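Long-range contact in lipoprotein (Clostridium difficile, PDB 4OTE), which binds methionine, here as selenomethionine, and is probably the lipid-anchored receptor of an importer: residues D98-G103 and K147-K152. Residues are numbered along the deposited sequence; the frame is centred on the assembly and turned at random.
Sequences DEFKKG and KGIQFK. With ZN (zinc ion), chain K; ZN (zinc ion), chain E.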
ATOM      1  N   ASP A  98       5.765  23.278  -4.775  1.00 43.49           N
ATOM      2  CA  ASP A  98       6.422  24.493  -5.263  1.00 45.29           C
ATOM      3  C   ASP A  98       7.289  25.184  -4.202  1.00 45.98           C
ATOM      4  O   ASP A  98       8.156  25.983  -4.548  1.00 45.46           O
ATOM      5  CB  ASP A  98       5.381  25.501  -5.776  1.00 46.90           C
ATOM      6  CG  ASP A  98       4.630  25.007  -7.003  1.00 48.13           C
ATOM      7  OD1 ASP A  98       5.145  24.110  -7.704  1.00 48.38           O
ATOM      8  OD2 ASP A  98       3.521  25.521  -7.267  1.00 46.73           O
ATOM      9  N   GLU A  99       7.050  24.881  -2.925  1.00 45.47           N
ATOM     10  CA  GLU A  99       7.745  25.548  -1.822  1.00 47.06           C
ATOM     11  C   GLU A  99       9.048  24.863  -1.388  1.00 48.18           C
ATOM     12  O   GLU A  99       9.697  25.325  -0.451  1.00 48.59           O
ATOM     13  CB  GLU A  99       6.799  25.690  -0.624  1.00 47.17           C
ATOM     14  CG  GLU A  99       5.563  26.522  -0.938  1.00 48.85           C
ATOM     15  CD  GLU A  99       4.675  26.759   0.271  1.00 49.54           C
ATOM     16  OE1 GLU A  99       4.132  25.780   0.825  1.00 48.48           O
ATOM     17  OE2 GLU A  99       4.498  27.935   0.656  1.00 50.10           O
ATOM     18  N   PHE A 100       9.433  23.773  -2.059  1.00 48.65           N
ATOM     19  CA  PHE A 100      10.722  23.130  -1.782  1.00 50.95           C
ATOM     20  C   PHE A 100      11.877  24.085  -2.101  1.00 54.05           C
ATOM     21  O   PHE A 100      11.818  24.839  -3.071  1.00 54.13           O
ATOM     22  CB  PHE A 100      10.890  21.817  -2.569  1.00 49.25           C
ATOM     23  CG  PHE A 100      10.211  20.627  -1.933  1.00 47.31           C
ATOM     24  CD1 PHE A 100      10.557  20.212  -0.651  1.00 46.32           C
ATOM     25  CD2 PHE A 100       9.236  19.914  -2.621  1.00 45.58           C
ATOM     26  CE1 PHE A 100       9.933  19.122  -0.065  1.00 45.38           C
ATOM     27  CE2 PHE A 100       8.610  18.820  -2.039  1.00 44.91           C
ATOM     28  CZ  PHE A 100       8.960  18.423  -0.760  1.00 44.28           C
ATOM     29  N   LYS A 101      12.915  24.048  -1.268  1.00 56.45           N
ATOM     30  CA  LYS A 101      14.095  24.906  -1.424  1.00 59.41           C
ATOM     31  C   LYS A 101      15.362  24.137  -1.045  1.00 59.09           C
ATOM     32  O   LYS A 101      15.281  23.001  -0.579  1.00 55.55           O
ATOM     33  CB  LYS A 101      13.960  26.166  -0.557  1.00 61.84           C
ATOM     34  CG  LYS A 101      13.586  25.898   0.895  1.00 64.28           C
ATOM     35  CD  LYS A 101      14.248  26.889   1.843  1.00 69.53           C
ATOM     36  CE  LYS A 101      13.672  26.821   3.251  1.00 71.20           C
ATOM     37  NZ  LYS A 101      13.554  25.437   3.794  1.00 69.65           N
ATOM     38  N   LYS A 102      16.522  24.762  -1.249  1.00 64.29           N
ATOM     39  CA  LYS A 102      17.816  24.164  -0.885  1.00 66.29           C
ATOM     40  C   LYS A 102      17.844  23.698   0.567  1.00 63.65           C
ATOM     41  O   LYS A 102      17.400  24.415   1.463  1.00 64.41           O
ATOM     42  CB  LYS A 102      18.973  25.148  -1.118  1.00 76.04           C
ATOM     43  CG  LYS A 102      19.878  24.810  -2.298  1.00 83.56           C
ATOM     44  CD  LYS A 102      19.259  25.198  -3.631  1.00 86.79           C
ATOM     45  CE  LYS A 102      20.262  25.044  -4.765  1.00 92.64           C
ATOM     46  NZ  LYS A 102      19.774  25.656  -6.031  1.00 95.20           N
ATOM     47  N   GLY A 103      18.359  22.490   0.785  1.00 61.26           N
ATOM     48  CA  GLY A 103      18.509  21.942   2.128  1.00 61.01           C
ATOM     49  C   GLY A 103      17.346  21.086   2.599  1.00 58.87           C
ATOM     50  O   GLY A 103      17.499  20.300   3.536  1.00 59.16           O
ATOM     51  N   LYS A 147      16.908  21.983  -6.531  1.00 73.92           N
ATOM     52  CA  LYS A 147      16.637  22.523  -5.200  1.00 72.93           C
ATOM     53  C   LYS A 147      17.358  21.785  -4.070  1.00 73.14           C
ATOM     54  O   LYS A 147      16.938  21.865  -2.917  1.00 76.29           O
ATOM     55  CB  LYS A 147      15.130  22.538  -4.955  1.00 71.24           C
ATOM     56  CG  LYS A 147      14.362  23.113  -6.131  1.00 71.59           C
ATOM     57  CD  LYS A 147      13.063  23.767  -5.712  1.00 70.42           C
ATOM     58  CE  LYS A 147      12.447  24.526  -6.871  1.00 69.98           C
ATOM     59  NZ  LYS A 147      10.982  24.687  -6.689  1.00 73.90           N
ATOM     60  N   GLY A 148      18.439  21.080  -4.400  1.00 70.95           N
ATOM     61  CA  GLY A 148      19.283  20.420  -3.402  1.00 73.87           C
ATOM     62  C   GLY A 148      18.510  19.645  -2.354  1.00 73.21           C
ATOM     63  O   GLY A 148      18.704  19.846  -1.153  1.00 76.71           O
ATOM     64  N   ILE A 149      17.628  18.762  -2.814  1.00 68.35           N
ATOM     65  CA  ILE A 149      16.811  17.949  -1.923  1.00 64.25           C
ATOM     66  C   ILE A 149      17.624  16.772  -1.400  1.00 63.29           C
ATOM     67  O   ILE A 149      18.212  16.023  -2.179  1.00 64.69           O
ATOM     68  CB  ILE A 149      15.556  17.404  -2.645  1.00 63.40           C
ATOM     69  CG1 ILE A 149      14.690  18.555  -3.176  1.00 64.77           C
ATOM     70  CG2 ILE A 149      14.743  16.503  -1.717  1.00 61.23           C
ATOM     71  CD1 ILE A 149      14.188  19.510  -2.112  1.00 65.56           C
ATOM     72  N   GLN A 150      17.649  16.616  -0.078  1.00 61.68           N
ATOM     73  CA  GLN A 150      18.326  15.491   0.560  1.00 61.75           C
ATOM     74  C   GLN A 150      17.285  14.435   0.911  1.00 59.72           C
ATOM     75  O   GLN A 150      16.142  14.765   1.230  1.00 57.34           O
ATOM     76  CB  GLN A 150      19.066  15.940   1.823  1.00 64.99           C
ATOM     77  CG  GLN A 150      19.773  17.282   1.692  1.00 70.13           C
ATOM     78  CD  GLN A 150      20.709  17.576   2.848  1.00 73.76           C
ATOM     79  OE1 GLN A 150      21.407  16.690   3.339  1.00 76.61           O
ATOM     80  NE2 GLN A 150      20.735  18.833   3.283  1.00 76.25           N
ATOM     81  N   PHE A 151      17.685  13.168   0.852  1.00 59.10           N
ATOM     82  CA  PHE A 151      16.768  12.059   1.078  1.00 57.86           C
ATOM     83  C   PHE A 151      17.158  11.252   2.309  1.00 60.48           C
ATOM     84  O   PHE A 151      18.307  10.833   2.448  1.00 65.23           O
ATOM     85  CB  PHE A 151      16.719  11.168  -0.159  1.00 57.58           C
ATOM     86  CG  PHE A 151      16.170  11.865  -1.366  1.00 57.14           C
ATOM     87  CD1 PHE A 151      14.816  11.823  -1.645  1.00 54.79           C
ATOM     88  CD2 PHE A 151      17.003  12.591  -2.206  1.00 59.68           C
ATOM     89  CE1 PHE A 151      14.298  12.477  -2.748  1.00 55.48           C
ATOM     90  CE2 PHE A 151      16.494  13.247  -3.313  1.00 59.51           C
ATOM     91  CZ  PHE A 151      15.138  13.190  -3.585  1.00 57.67           C
ATOM     92  N   LYS A 152      16.194  11.048   3.199  1.00 60.36           N
ATOM     93  CA  LYS A 152      16.407  10.295   4.427  1.00 62.11           C
ATOM     94  C   LYS A 152      15.749   8.927   4.280  1.00 60.11           C
ATOM     95  O   LYS A 152      14.524   8.815   4.316  1.00 56.65           O
ATOM     96  CB  LYS A 152      15.816  11.064   5.609  1.00 65.18           C
ATOM     97  CG  LYS A 152      16.183  10.516   6.974  1.00 71.31           C
ATOM     98  CD  LYS A 152      15.759  11.485   8.067  1.00 76.77           C
ATOM     99  CE  LYS A 152      16.185  11.006   9.443  1.00 80.26           C
ATOM    100  NZ  LYS A 152      15.795  11.980  10.498  1.00 80.97           N
TER
HETATM  101 ZN    ZN K 309       3.230  23.604  -9.324  0.88 91.21          ZN
HETATM  102 ZN    ZN E 303       2.990  28.151   1.684  0.57 27.19          ZN
HETATM  103  O   HOH W   1       2.576  25.379  -9.860  1.00 55.81           O
HETATM  104  O   HOH W   2       4.069  21.206  -9.268  1.00 63.93           O
HETATM  105  O   HOH W   3       4.842  23.702 -10.537  1.00 58.89           O
HETATM  106  O   HOH W   4       1.629  22.130 -10.646  1.00 68.56           O
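At the outer end of the five-stranded sheet in one lobe of this periplasmic-binding-protein fold, Gly103 in the loop leading into strand 105-109 meets Gly148, just before edge strand 150-154. Gly103 N donates to Gly148 O (3.3 Å, 150° at the hydrogen) from above the carbonyl plane. Close by, Lys102 CA approaches Lys147 O at 3.2 Å in a CH···O contact. Regular parallel pairing begins just beyond, where the backbone of Gln150 bonds to Asp104 and Ile106.

Beneath the loop, Ile149 CD1 lies 4.0 Å from Phe100 CD1, meeting the ring obliquely. CG1 of Ile149 lies anti to the carbonyl carbon (chi1 -59°), and the turn at chi2 (-60°) brings CD1 back toward the loop, although CB points away. Both side chains also rest on Ile106. Lys147 runs extended alongside the loop, its CD 3.1 Å from Phe100 O, while Lys102 NZ bonds to Pro146 O. Beyond the ammonium of Lys147, Asp98 OD1 reaches a zinc ion at a long 2.6 Å; four waters also bind the metal.

The single, long hydrogen bond between the two segments thus adds to the strand pairing that starts at Gln150, over a small apolar patch, and Lys147 contributes its aliphatic chain.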